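Local coordinates for protein putative adhesin (Bacteroides thetaiotaomicron, PDB 4QDG) that is a putative outer-membrane lipoprotein adhesin of the FimB/Mfa2 family and probably acts in anchoring or assembling fimbriae at the bacterial surface, at residues Leu71-Tyr76 / Leu133-Leu138; Leu257-Asp262 / Ile296-Trp301; Ile174-Ile179 / Ser224-Arg229. All blocks are in the same frame, centred on the assembly; numbering follows the deposited sequence.

Contact 1: residues Leu71-Tyr76 / Leu133-Leu138; sequences LKQGNY and LATADL
The hydroxyl oxygen of T135 is gripped by two partners: G74 N donates to T135 OG1 at 3.0 Å with an N-H...O angle of 159°, and H13 NE2 is hydrogen-bonded to the same atom. The threonine backbone answers the glycine, for T135 N donates to G74 O at 2.9 Å. G74 is thus held through both its N-H and its carbonyl. At chi1 61° T135 keeps OG1 near both the N and the C of its own backbone and swings the methyl CG2 away from its carbonyl carbon, to the Y76 side, where it comes 3.6 Å from Y76 CE1 and also meets L71 CB at 3.9 Å. The Y76 ring is further fixed within its own segment. L71 CD1 sits over the centre of one face, 4.0 Å above the plane, and the phenol OH donates to K72 O at 2.6 Å, which pins the turn leading into the strand. Beyond G74 the chains pair as antiparallel strands. Y76 and L133 form a hydrogen-bonded pair, with L133 N to Y76 O at 2.8 Å, while N75 and A134 make the adjacent non-hydrogen-bonded pair. N75 sends its ND2 to E45. The contact therefore closes the end of the pairing between strands 75-82 and 127-137, at the surface, with V15 and L17 of strand 15-20 packing against L133 and V15 also touching L71 and T135.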
ATOM      1  N   LEU A  71     -18.072  16.431  21.669  1.00 34.62           N
ATOM      2  CA  LEU A  71     -18.636  15.133  22.018  1.00 33.85           C
ATOM      3  C   LEU A  71     -19.131  15.093  23.445  1.00 40.98           C
ATOM      4  O   LEU A  71     -18.552  15.736  24.329  1.00 43.12           O
ATOM      5  CB  LEU A  71     -17.584  14.008  21.819  1.00 32.01           C
ATOM      6  CG  LEU A  71     -17.151  13.677  20.383  1.00 34.71           C
ATOM      7  CD1 LEU A  71     -15.946  12.793  20.375  1.00 32.54           C
ATOM      8  CD2 LEU A  71     -18.296  13.076  19.572  1.00 34.52           C
ATOM      9  N   LYS A  72     -20.183  14.306  23.673  1.00 37.69           N
ATOM     10  CA  LYS A  72     -20.724  14.021  24.998  1.00 38.90           C
ATOM     11  C   LYS A  72     -19.626  13.278  25.790  1.00 41.72           C
ATOM     12  O   LYS A  72     -18.991  12.386  25.211  1.00 39.15           O
ATOM     13  CB  LYS A  72     -22.003  13.172  24.854  1.00 42.40           C
ATOM     14  CG  LYS A  72     -22.652  12.753  26.175  1.00 63.07           C
ATOM     15  CD  LYS A  72     -23.690  11.638  25.977  1.00 70.92           C
ATOM     16  CE  LYS A  72     -23.105  10.236  25.948  1.00 66.86           C
ATOM     17  NZ  LYS A  72     -24.066   9.258  25.352  1.00 62.15           N
ATOM     18  N   GLN A  73     -19.383  13.672  27.074  1.00 39.81           N
ATOM     19  CA  GLN A  73     -18.362  13.066  27.939  0.50 39.23           C
ATOM     20  C   GLN A  73     -18.352  11.539  27.771  1.00 43.45           C
ATOM     21  O   GLN A  73     -19.399  10.907  27.822  1.00 43.92           O
ATOM     22  CB  GLN A  73     -18.591  13.463  29.416  0.50 40.84           C
ATOM     23  CG  GLN A  73     -17.393  13.213  30.344  0.50 51.19           C
ATOM     24  CD  GLN A  73     -17.598  13.676  31.774  0.50 76.44           C
ATOM     25  OE1 GLN A  73     -18.334  14.631  32.070  0.50 72.67           O
ATOM     26  NE2 GLN A  73     -16.892  13.040  32.697  0.50 73.48           N
ATOM     27  N   GLY A  74     -17.170  10.979  27.545  1.00 41.43           N
ATOM     28  CA  GLY A  74     -17.017   9.537  27.374  1.00 41.03           C
ATOM     29  C   GLY A  74     -15.716   9.074  26.762  1.00 42.96           C
ATOM     30  O   GLY A  74     -14.857   9.888  26.393  1.00 42.43           O
ATOM     31  N   ASN A  75     -15.575   7.746  26.652  1.00 38.27           N
ATOM     32  CA  ASN A  75     -14.404   7.110  26.062  1.00 36.38           C
ATOM     33  C   ASN A  75     -14.806   6.669  24.659  1.00 38.19           C
ATOM     34  O   ASN A  75     -15.804   5.959  24.515  1.00 38.55           O
ATOM     35  CB  ASN A  75     -13.929   5.952  26.964  1.00 36.59           C
ATOM     36  CG  ASN A  75     -12.640   5.289  26.544  1.00 52.47           C
ATOM     37  OD1 ASN A  75     -11.661   5.929  26.153  1.00 41.53           O
ATOM     38  ND2 ASN A  75     -12.593   3.978  26.682  1.00 43.12           N
ATOM     39  N   TYR A  76     -14.100   7.162  23.620  1.00 33.37           N
ATOM     40  CA  TYR A  76     -14.435   6.875  22.212  1.00 32.02           C
ATOM     41  C   TYR A  76     -13.327   6.156  21.473  1.00 33.39           C
ATOM     42  O   TYR A  76     -12.177   6.252  21.878  1.00 32.70           O
ATOM     43  CB  TYR A  76     -14.763   8.171  21.447  1.00 32.24           C
ATOM     44  CG  TYR A  76     -16.022   8.849  21.920  1.00 32.93           C
ATOM     45  CD1 TYR A  76     -16.002   9.722  23.009  1.00 33.97           C
ATOM     46  CD2 TYR A  76     -17.236   8.642  21.269  1.00 34.10           C
ATOM     47  CE1 TYR A  76     -17.163  10.335  23.465  1.00 33.63           C
ATOM     48  CE2 TYR A  76     -18.401   9.282  21.695  1.00 35.49           C
ATOM     49  CZ  TYR A  76     -18.357  10.138  22.789  1.00 39.87           C
ATOM     50  OH  TYR A  76     -19.492  10.786  23.228  1.00 39.04           O
ATOM     51  N   LEU A 133      -9.732   7.138  22.786  1.00 26.17           N
ATOM     52  CA  LEU A 133      -9.415   8.345  23.541  1.00 27.17           C
ATOM     53  C   LEU A 133     -10.638   8.851  24.291  1.00 31.44           C
ATOM     54  O   LEU A 133     -11.745   8.907  23.735  1.00 30.84           O
ATOM     55  CB  LEU A 133      -8.831   9.428  22.571  1.00 26.88           C
ATOM     56  CG  LEU A 133      -8.593  10.862  23.077  1.00 31.91           C
ATOM     57  CD1 LEU A 133      -7.443  10.929  24.121  1.00 31.34           C
ATOM     58  CD2 LEU A 133      -8.262  11.779  21.910  1.00 32.26           C
ATOM     59  N   ALA A 134     -10.431   9.177  25.584  1.00 28.04           N
ATOM     60  CA  ALA A 134     -11.472   9.742  26.425  1.00 28.98           C
ATOM     61  C   ALA A 134     -11.517  11.257  26.187  1.00 36.12           C
ATOM     62  O   ALA A 134     -10.483  11.881  25.919  1.00 34.98           O
ATOM     63  CB  ALA A 134     -11.217   9.432  27.897  1.00 29.59           C
ATOM     64  N   THR A 135     -12.713  11.826  26.238  1.00 34.05           N
ATOM     65  CA  THR A 135     -12.927  13.257  26.046  1.00 34.97           C
ATOM     66  C   THR A 135     -12.472  14.035  27.268  1.00 39.16           C
ATOM     67  O   THR A 135     -12.359  13.471  28.360  1.00 40.27           O
ATOM     68  CB  THR A 135     -14.411  13.550  25.793  1.00 42.78           C
ATOM     69  OG1 THR A 135     -15.165  13.120  26.936  1.00 42.83           O
ATOM     70  CG2 THR A 135     -14.925  12.919  24.514  1.00 37.85           C
ATOM     71  N   ALA A 136     -12.250  15.336  27.091  1.00 33.35           N
ATOM     72  CA  ALA A 136     -11.893  16.222  28.176  1.00 32.09           C
ATOM     73  C   ALA A 136     -12.538  17.584  27.981  1.00 36.50           C
ATOM     74  O   ALA A 136     -12.995  17.905  26.876  1.00 36.01           O
ATOM     75  CB  ALA A 136     -10.379  16.363  28.267  1.00 31.73           C
ATOM     76  N   ASP A 137     -12.610  18.371  29.067  1.00 33.20           N
ATOM     77  CA  ASP A 137     -13.033  19.757  29.010  1.00 32.97           C
ATOM     78  C   ASP A 137     -11.981  20.505  28.206  1.00 37.10           C
ATOM     79  O   ASP A 137     -10.786  20.295  28.436  1.00 35.33           O
ATOM     80  CB  ASP A 137     -13.159  20.342  30.415  1.00 34.55           C
ATOM     81  CG  ASP A 137     -14.423  19.941  31.148  1.00 42.64           C
ATOM     82  OD1 ASP A 137     -15.413  19.568  30.472  1.00 41.74           O
ATOM     83  OD2 ASP A 137     -14.435  20.028  32.397  1.00 47.28           O
ATOM     84  N   LEU A 138     -12.417  21.294  27.205  1.00 33.65           N
ATOM     85  CA  LEU A 138     -11.548  22.056  26.306  1.00 32.72           C
ATOM     86  C   LEU A 138     -10.675  21.140  25.422  1.00 35.00           C
ATOM     87  O   LEU A 138      -9.547  21.514  25.037  1.00 33.89           O
ATOM     88  CB  LEU A 138     -10.683  23.064  27.073  1.00 32.82           C
ATOM     89  CG  LEU A 138     -10.793  24.505  26.613  1.00 36.98           C
ATOM     90  CD1 LEU A 138     -12.246  24.977  26.533  1.00 35.84           C
ATOM     91  CD2 LEU A 138      -9.959  25.395  27.498  1.00 38.44           C
TER

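Contact 2: residues Leu257-Asp262 / Ile296-Trp301; sequences LMLKSD and IKINDW
L259 is the first residue of helix segment 257-262 to press firmly on the hairpin at 296-301, and its two methyl groups divide the work. CG lies anti to the backbone N (chi1 175°), which carries the branch out from the helix to the start of the turn. CD1 comes 3.4 Å from W301 CD1, obliquely to the indole, and also lies close to W301 CB and I298 O. CD2 points to the other side, touching I298 CG2 at 3.8 Å and N299 ND2 at 3.6 Å. The L259 and I298 side chains run past each other in opposite directions, whereas N299 crosses the leucine at about a right angle. I298 to W301 is a type I' turn, the tight connection of a two-residue beta hairpin, closed by I298 N to W301 O and W301 N to I298 O; it joins strands 295-298 and 301-304, and helix 252-263 packs on it. N299 turns its OD1 to S280 N on strand 278-285 and also touches E276, a ligand of a magnesium ion. One helical turn after L259, D262 receives the indole N-H: W301 NE1 donates to D262 OD2 at 2.9 Å, almost straight at 176°. The oxygen lies in the indole plane, while the N-H meets its anti side somewhat out of the carboxylate plane, the carboxylate and ring planes being 74° apart. The bond fixes the edge of an exposed tryptophan against the helix, where L263 also touches it.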
ATOM      1  N   LEU A 257      11.439 -10.165   1.565  1.00 27.28           N
ATOM      2  CA  LEU A 257      11.929 -10.383   2.914  1.00 26.31           C
ATOM      3  C   LEU A 257      13.411 -10.804   2.871  1.00 29.57           C
ATOM      4  O   LEU A 257      14.056 -10.705   3.903  1.00 29.82           O
ATOM      5  CB  LEU A 257      11.048 -11.410   3.676  1.00 25.53           C
ATOM      6  CG  LEU A 257       9.608 -10.967   4.049  1.00 27.41           C
ATOM      7  CD1 LEU A 257       8.819 -12.124   4.678  1.00 25.85           C
ATOM      8  CD2 LEU A 257       9.594  -9.736   4.967  1.00 26.99           C
HETATM    9  N   MSE A 258      13.970 -11.193   1.686  1.00 26.32           N
HETATM   10  CA  MSE A 258      15.421 -11.477   1.590  1.00 28.26           C
HETATM   11  C   MSE A 258      16.189 -10.139   1.689  1.00 31.84           C
HETATM   12  O   MSE A 258      17.327 -10.134   2.145  1.00 32.08           O
HETATM   13  CB  MSE A 258      15.833 -12.241   0.315  1.00 30.03           C
HETATM   14  CG  MSE A 258      15.279 -13.635   0.204  1.00 37.17           C
HETATM   15 SE   MSE A 258      15.436 -14.272  -1.678  0.75 46.28          SE
HETATM   16  CE  MSE A 258      14.348 -16.006  -1.476  1.00 42.80           C
ATOM     17  N   LEU A 259      15.540  -9.006   1.314  1.00 26.49           N
ATOM     18  CA  LEU A 259      16.149  -7.698   1.485  1.00 26.76           C
ATOM     19  C   LEU A 259      16.123  -7.334   2.990  1.00 33.72           C
ATOM     20  O   LEU A 259      17.107  -6.824   3.513  1.00 34.63           O
ATOM     21  CB  LEU A 259      15.436  -6.619   0.639  1.00 26.02           C
ATOM     22  CG  LEU A 259      15.945  -5.173   0.841  1.00 29.74           C
ATOM     23  CD1 LEU A 259      17.332  -5.017   0.243  1.00 29.80           C
ATOM     24  CD2 LEU A 259      15.012  -4.170   0.195  1.00 29.94           C
ATOM     25  N   LYS A 260      14.998  -7.611   3.677  1.00 30.51           N
ATOM     26  CA  LYS A 260      14.877  -7.339   5.101  1.00 30.49           C
ATOM     27  C   LYS A 260      15.919  -8.125   5.902  1.00 34.31           C
ATOM     28  O   LYS A 260      16.605  -7.540   6.728  1.00 33.79           O
ATOM     29  CB  LYS A 260      13.481  -7.661   5.605  1.00 31.69           C
ATOM     30  CG  LYS A 260      13.176  -7.043   6.976  1.00 37.62           C
ATOM     31  CD  LYS A 260      12.308  -7.955   7.831  1.00 40.07           C
ATOM     32  CE  LYS A 260      13.125  -9.029   8.528  1.00 42.88           C
ATOM     33  NZ  LYS A 260      12.255  -9.908   9.349  1.00 62.11           N
ATOM     34  N   SER A 261      16.089  -9.419   5.607  1.00 32.27           N
ATOM     35  CA  SER A 261      17.040 -10.292   6.303  1.00 32.80           C
ATOM     36  C   SER A 261      18.474  -9.782   6.178  1.00 39.03           C
ATOM     37  O   SER A 261      19.251  -9.932   7.112  1.00 40.80           O
ATOM     38  CB  SER A 261      16.930 -11.715   5.773  1.00 34.42           C
ATOM     39  OG  SER A 261      15.620 -12.190   6.062  1.00 45.26           O
ATOM     40  N   ASP A 262      18.800  -9.146   5.049  1.00 36.14           N
ATOM     41  CA  ASP A 262      20.097  -8.556   4.758  1.00 37.48           C
ATOM     42  C   ASP A 262      20.314  -7.205   5.444  1.00 39.79           C
ATOM     43  O   ASP A 262      21.324  -7.017   6.108  1.00 40.38           O
ATOM     44  CB  ASP A 262      20.236  -8.345   3.246  1.00 40.37           C
ATOM     45  CG  ASP A 262      20.974  -9.418   2.493  1.00 67.81           C
ATOM     46  OD1 ASP A 262      20.623 -10.614   2.663  1.00 72.61           O
ATOM     47  OD2 ASP A 262      21.830  -9.063   1.639  1.00 79.13           O
ATOM     48  N   ILE A 296      19.677 -11.078  -7.652  1.00 30.12           N
ATOM     49  CA  ILE A 296      18.723 -10.063  -8.104  1.00 29.78           C
ATOM     50  C   ILE A 296      19.004  -8.763  -7.326  1.00 33.83           C
ATOM     51  O   ILE A 296      19.818  -8.745  -6.394  1.00 34.68           O
ATOM     52  CB  ILE A 296      17.223 -10.505  -7.991  1.00 32.24           C
ATOM     53  CG1 ILE A 296      16.814 -10.831  -6.538  1.00 33.60           C
ATOM     54  CG2 ILE A 296      16.879 -11.649  -8.984  1.00 31.36           C
ATOM     55  CD1 ILE A 296      15.292 -10.785  -6.265  1.00 40.96           C
ATOM     56  N   LYS A 297      18.362  -7.685  -7.720  1.00 29.20           N
ATOM     57  CA  LYS A 297      18.442  -6.436  -7.004  1.00 27.94           C
ATOM     58  C   LYS A 297      17.093  -6.127  -6.441  1.00 29.65           C
ATOM     59  O   LYS A 297      16.109  -6.210  -7.167  1.00 28.30           O
ATOM     60  CB  LYS A 297      18.944  -5.289  -7.887  1.00 30.56           C
ATOM     61  CG  LYS A 297      20.422  -5.031  -7.720  1.00 38.54           C
ATOM     62  CD  LYS A 297      20.887  -3.926  -8.624  1.00 41.07           C
ATOM     63  CE  LYS A 297      21.937  -3.086  -7.963  1.00 40.03           C
ATOM     64  NZ  LYS A 297      22.863  -2.494  -8.956  1.00 49.04           N
ATOM     65  N   ILE A 298      17.028  -5.840  -5.124  1.00 25.86           N
ATOM     66  CA  ILE A 298      15.786  -5.404  -4.484  1.00 24.16           C
ATOM     67  C   ILE A 298      16.080  -4.039  -3.911  1.00 27.72           C
ATOM     68  O   ILE A 298      17.033  -3.909  -3.152  1.00 28.39           O
ATOM     69  CB  ILE A 298      15.193  -6.380  -3.449  1.00 25.72           C
ATOM     70  CG1 ILE A 298      15.106  -7.800  -4.024  1.00 27.04           C
ATOM     71  CG2 ILE A 298      13.828  -5.859  -2.976  1.00 22.28           C
ATOM     72  CD1 ILE A 298      14.562  -8.839  -3.090  1.00 34.75           C
ATOM     73  N   ASN A 299      15.297  -3.015  -4.304  1.00 24.07           N
ATOM     74  CA  ASN A 299      15.451  -1.629  -3.849  1.00 24.38           C
ATOM     75  C   ASN A 299      16.915  -1.169  -3.924  1.00 30.66           C
ATOM     76  O   ASN A 299      17.435  -0.557  -2.996  1.00 30.76           O
ATOM     77  CB  ASN A 299      14.852  -1.434  -2.438  1.00 23.59           C
ATOM     78  CG  ASN A 299      13.361  -1.688  -2.410  1.00 35.95           C
ATOM     79  OD1 ASN A 299      12.735  -1.891  -3.435  1.00 33.40           O
ATOM     80  ND2 ASN A 299      12.762  -1.728  -1.252  1.00 31.78           N
ATOM     81  N   ASP A 300      17.560  -1.464  -5.065  1.00 32.59           N
ATOM     82  CA  ASP A 300      18.948  -1.120  -5.424  1.00 35.26           C
ATOM     83  C   ASP A 300      19.976  -1.906  -4.580  1.00 38.38           C
ATOM     84  O   ASP A 300      21.153  -1.594  -4.617  1.00 40.34           O
ATOM     85  CB  ASP A 300      19.184   0.407  -5.325  1.00 39.68           C
ATOM     86  CG  ASP A 300      20.325   0.936  -6.197  1.00 67.09           C
ATOM     87  OD1 ASP A 300      20.409   0.532  -7.393  1.00 70.55           O
ATOM     88  OD2 ASP A 300      21.115   1.778  -5.697  1.00 76.81           O
ATOM     89  N   TRP A 301      19.554  -2.948  -3.868  1.00 34.03           N
ATOM     90  CA  TRP A 301      20.493  -3.729  -3.070  1.00 35.73           C
ATOM     91  C   TRP A 301      20.598  -5.153  -3.667  1.00 34.94           C
ATOM     92  O   TRP A 301      19.578  -5.780  -3.921  1.00 32.35           O
ATOM     93  CB  TRP A 301      20.066  -3.719  -1.592  1.00 36.01           C
ATOM     94  CG  TRP A 301      20.884  -4.607  -0.718  1.00 39.88           C
ATOM     95  CD1 TRP A 301      20.591  -5.886  -0.333  1.00 43.34           C
ATOM     96  CD2 TRP A 301      22.182  -4.314  -0.194  1.00 41.73           C
ATOM     97  NE1 TRP A 301      21.627  -6.404   0.412  1.00 45.01           N
ATOM     98  CE2 TRP A 301      22.617  -5.458   0.516  1.00 47.33           C
ATOM     99  CE3 TRP A 301      23.003  -3.171  -0.215  1.00 44.18           C
ATOM    100  CZ2 TRP A 301      23.852  -5.501   1.181  1.00 48.65           C
ATOM    101  CZ3 TRP A 301      24.231  -3.216   0.433  1.00 47.73           C
ATOM    102  CH2 TRP A 301      24.639  -4.362   1.137  1.00 49.01           C
TER

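Contact 3: residues Ile174-Ile179 / Ser224-Arg229; sequences ITDDNI and SRLMVR
R229 reaches across to segment 174-179 with one nitrogen, NH2, which serves two acceptors. It forms a salt bridge to D176 OD1 at 2.8 Å, meeting the syn side of the carboxylate, and a weak, bent bond to D177 O at 2.7 Å. Carboxylate and guanidinium are nearly coplanar, their planes 29° apart, and both acceptors lie at the edge of the arginine group. A second cluster centres on N178. Its ND2 donates to R225 O at 3.0 Å with an angle of 166°; the carbonyl oxygen stays in the amide plane, while the donor stands above the carbonyl plane. Its own carbonyl is taken by S224, whose OG donates to N178 O at 2.7 Å. A chi1 of 63° tucks the N178 amide in over its own backbone and turns it to the loop at 224-225.

The next shell holds these groups in place. D177 N donates to D176 OD1 from the same face of the carboxylate as R229 NH2, so this oxygen has two donors. A water joins both clusters: it donates to D176 OD2 and R225 O and accepts from M227 N and R229 NH1. NH1 also donates to M227 O at 2.9 Å, which curls the arginine back on its own loop, and W231 adds a cation-pi contact to R229. Farther out, Y195 OH is hydrogen-bonded to N178 OD1 and S224 N, and D274 pairs with R225. S224 O is hydrogen-bonded to ND2 of N151, a magnesium ligand that L226 also touches.

Polar groups thus meet one another in a mostly buried junction, where the salt bridge probably favours a charged D176 and the shared water satisfies R225 O and M227 N, on either side of L226, whose side chain lies about 5 Å from the magnesium ion.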
ATOM      1  N   ILE A 174       0.966 -10.034 -10.937  1.00 28.23           N
ATOM      2  CA  ILE A 174       1.024 -10.280  -9.512  1.00 26.70           C
ATOM      3  C   ILE A 174      -0.312 -10.886  -9.162  1.00 29.61           C
ATOM      4  O   ILE A 174      -1.339 -10.275  -9.422  1.00 28.69           O
ATOM      5  CB  ILE A 174       1.424  -9.092  -8.599  1.00 28.30           C
ATOM      6  CG1 ILE A 174       2.891  -8.715  -8.828  1.00 27.74           C
ATOM      7  CG2 ILE A 174       1.193  -9.451  -7.118  1.00 28.40           C
ATOM      8  CD1 ILE A 174       3.356  -7.365  -8.193  1.00 31.25           C
ATOM      9  N   THR A 175      -0.306 -12.141  -8.692  1.00 27.27           N
ATOM     10  CA  THR A 175      -1.516 -12.770  -8.194  1.00 26.29           C
ATOM     11  C   THR A 175      -1.464 -12.681  -6.665  1.00 30.29           C
ATOM     12  O   THR A 175      -0.418 -12.923  -6.039  1.00 27.72           O
ATOM     13  CB  THR A 175      -1.706 -14.198  -8.699  1.00 31.30           C
ATOM     14  OG1 THR A 175      -0.510 -14.955  -8.466  1.00 31.51           O
ATOM     15  CG2 THR A 175      -2.174 -14.255 -10.155  1.00 21.51           C
ATOM     16  N   ASP A 176      -2.598 -12.317  -6.070  1.00 28.09           N
ATOM     17  CA  ASP A 176      -2.728 -12.179  -4.619  1.00 26.45           C
ATOM     18  C   ASP A 176      -4.175 -12.232  -4.249  1.00 28.30           C
ATOM     19  O   ASP A 176      -5.027 -12.163  -5.121  1.00 30.14           O
ATOM     20  CB  ASP A 176      -2.096 -10.838  -4.138  1.00 26.81           C
ATOM     21  CG  ASP A 176      -1.633 -10.811  -2.693  1.00 27.40           C
ATOM     22  OD1 ASP A 176      -2.072 -11.699  -1.896  1.00 26.65           O
ATOM     23  OD2 ASP A 176      -0.774  -9.965  -2.368  1.00 34.48           O
ATOM     24  N   ASP A 177      -4.459 -12.354  -2.954  1.00 24.07           N
ATOM     25  CA  ASP A 177      -5.808 -12.320  -2.411  1.00 24.70           C
ATOM     26  C   ASP A 177      -5.755 -11.267  -1.303  1.00 29.67           C
ATOM     27  O   ASP A 177      -5.659 -11.595  -0.124  1.00 29.09           O
ATOM     28  CB  ASP A 177      -6.261 -13.731  -1.941  1.00 25.92           C
ATOM     29  CG  ASP A 177      -7.722 -13.822  -1.523  1.00 33.78           C
ATOM     30  OD1 ASP A 177      -8.315 -12.766  -1.168  1.00 33.14           O
ATOM     31  OD2 ASP A 177      -8.271 -14.954  -1.524  1.00 43.47           O
ATOM     32  N   ASN A 178      -5.744  -9.987  -1.697  1.00 28.89           N
ATOM     33  CA  ASN A 178      -5.544  -8.904  -0.730  1.00 29.00           C
ATOM     34  C   ASN A 178      -6.398  -7.650  -0.985  1.00 31.37           C
ATOM     35  O   ASN A 178      -5.969  -6.574  -0.605  1.00 29.73           O
ATOM     36  CB  ASN A 178      -4.036  -8.504  -0.758  1.00 26.51           C
ATOM     37  CG  ASN A 178      -3.542  -7.952  -2.074  1.00 30.14           C
ATOM     38  OD1 ASN A 178      -4.153  -8.161  -3.114  1.00 26.31           O
ATOM     39  ND2 ASN A 178      -2.405  -7.225  -2.061  1.00 21.47           N
ATOM     40  N   ILE A 179      -7.582  -7.766  -1.605  1.00 30.47           N
ATOM     41  CA  ILE A 179      -8.367  -6.574  -1.940  1.00 30.26           C
ATOM     42  C   ILE A 179      -9.533  -6.317  -0.956  1.00 34.98           C
ATOM     43  O   ILE A 179     -10.244  -5.320  -1.127  1.00 34.91           O
ATOM     44  CB  ILE A 179      -8.861  -6.571  -3.407  1.00 33.17           C
ATOM     45  CG1 ILE A 179      -9.943  -7.631  -3.672  1.00 35.30           C
ATOM     46  CG2 ILE A 179      -7.692  -6.634  -4.385  1.00 32.40           C
ATOM     47  CD1 ILE A 179     -10.941  -7.204  -4.726  1.00 36.46           C
ATOM     48  N   SER A 224      -2.576  -3.821  -3.495  1.00 26.24           N
ATOM     49  CA  SER A 224      -3.090  -3.574  -2.158  1.00 25.02           C
ATOM     50  C   SER A 224      -2.020  -4.100  -1.139  1.00 28.39           C
ATOM     51  O   SER A 224      -0.852  -4.286  -1.507  1.00 25.94           O
ATOM     52  CB  SER A 224      -4.463  -4.231  -2.003  1.00 27.96           C
ATOM     53  OG  SER A 224      -5.044  -4.025  -0.733  1.00 32.51           O
ATOM     54  N   ARG A 225      -2.407  -4.319   0.122  1.00 25.16           N
ATOM     55  CA  ARG A 225      -1.483  -4.670   1.206  1.00 23.66           C
ATOM     56  C   ARG A 225      -0.734  -6.010   1.018  1.00 27.63           C
ATOM     57  O   ARG A 225      -1.318  -7.054   0.684  1.00 28.24           O
ATOM     58  CB  ARG A 225      -2.212  -4.651   2.556  1.00 21.10           C
ATOM     59  CG  ARG A 225      -1.290  -4.542   3.740  1.00 26.38           C
ATOM     60  CD  ARG A 225      -2.019  -4.577   5.051  1.00 31.62           C
ATOM     61  NE  ARG A 225      -1.090  -4.509   6.186  1.00 27.57           N
ATOM     62  CZ  ARG A 225      -1.454  -4.656   7.456  1.00 38.54           C
ATOM     63  NH1 ARG A 225      -2.720  -4.914   7.766  1.00 29.97           N
ATOM     64  NH2 ARG A 225      -0.552  -4.577   8.424  1.00 25.84           N
ATOM     65  N   LEU A 226       0.577  -5.945   1.254  1.00 23.33           N
ATOM     66  CA  LEU A 226       1.488  -7.089   1.248  1.00 22.06           C
ATOM     67  C   LEU A 226       1.596  -7.617   2.683  1.00 28.64           C
ATOM     68  O   LEU A 226       2.020  -6.882   3.581  1.00 29.54           O
ATOM     69  CB  LEU A 226       2.856  -6.684   0.714  1.00 21.23           C
ATOM     70  CG  LEU A 226       2.911  -6.252  -0.758  1.00 25.95           C
ATOM     71  CD1 LEU A 226       4.326  -5.705  -1.104  1.00 24.89           C
ATOM     72  CD2 LEU A 226       2.468  -7.420  -1.681  1.00 27.00           C
HETATM   73  N   MSE A 227       1.107  -8.844   2.926  1.00 25.17           N
HETATM   74  CA  MSE A 227       1.117  -9.461   4.246  1.00 23.97           C
HETATM   75  C   MSE A 227       1.644 -10.878   4.238  1.00 31.21           C
HETATM   76  O   MSE A 227       1.314 -11.650   3.348  1.00 31.49           O
HETATM   77  CB  MSE A 227      -0.307  -9.518   4.853  1.00 25.49           C
HETATM   78  CG  MSE A 227      -0.914  -8.163   5.128  1.00 31.32           C
HETATM   79 SE   MSE A 227      -2.417  -8.245   6.362  0.75 38.05          SE
HETATM   80  CE  MSE A 227      -1.419  -8.404   8.142  1.00 33.72           C
ATOM     81  N   VAL A 228       2.378 -11.250   5.290  1.00 30.15           N
ATOM     82  CA  VAL A 228       2.759 -12.645   5.535  1.00 30.77           C
ATOM     83  C   VAL A 228       1.533 -13.295   6.209  1.00 33.91           C
ATOM     84  O   VAL A 228       1.101 -12.829   7.263  1.00 33.42           O
ATOM     85  CB  VAL A 228       4.027 -12.776   6.429  1.00 34.84           C
ATOM     86  CG1 VAL A 228       4.270 -14.235   6.809  1.00 35.30           C
ATOM     87  CG2 VAL A 228       5.257 -12.188   5.753  1.00 33.98           C
ATOM     88  N   ARG A 229       0.955 -14.313   5.605  1.00 30.81           N
ATOM     89  CA  ARG A 229      -0.168 -15.059   6.201  1.00 31.37           C
ATOM     90  C   ARG A 229      -0.114 -16.485   5.707  1.00 35.43           C
ATOM     91  O   ARG A 229       0.493 -16.734   4.669  1.00 35.97           O
ATOM     92  CB  ARG A 229      -1.539 -14.416   5.941  1.00 28.71           C
ATOM     93  CG  ARG A 229      -1.903 -14.342   4.473  1.00 32.56           C
ATOM     94  CD  ARG A 229      -2.544 -13.013   4.206  1.00 31.43           C
ATOM     95  NE  ARG A 229      -3.112 -12.920   2.857  1.00 25.29           N
ATOM     96  CZ  ARG A 229      -2.489 -12.390   1.812  1.00 29.32           C
ATOM     97  NH1 ARG A 229      -1.235 -11.978   1.916  1.00 21.50           N
ATOM     98  NH2 ARG A 229      -3.111 -12.272   0.653  1.00 17.13           N
TER
HETATM   99  O   HOH W   1      -0.503  -9.715   0.309  1.00 27.06           O

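Overall arrangement
Along the chain the three contacts follow in series, 71-76/133-138 first, then 174-179/224-229, then 257-262/296-301, and each closes before the next opens. Contact 1 stands apart, its centre about 46 Å from that of contact 2 and about 37 Å from that of contact 3, and it lies on the other side of the chain's centre from contact 2. Contacts 2 and 3 are neighbours, with centres about 19 Å apart, and meet where L257 of helix 252-263 packs on V228. Both also approach the magnesium site formed by N151, L273 and E276, from the hairpin and from the loop. The elongated molecule thus has a strand pairing near one end, a buried loop junction near the middle and a helix-hairpin contact on the far side.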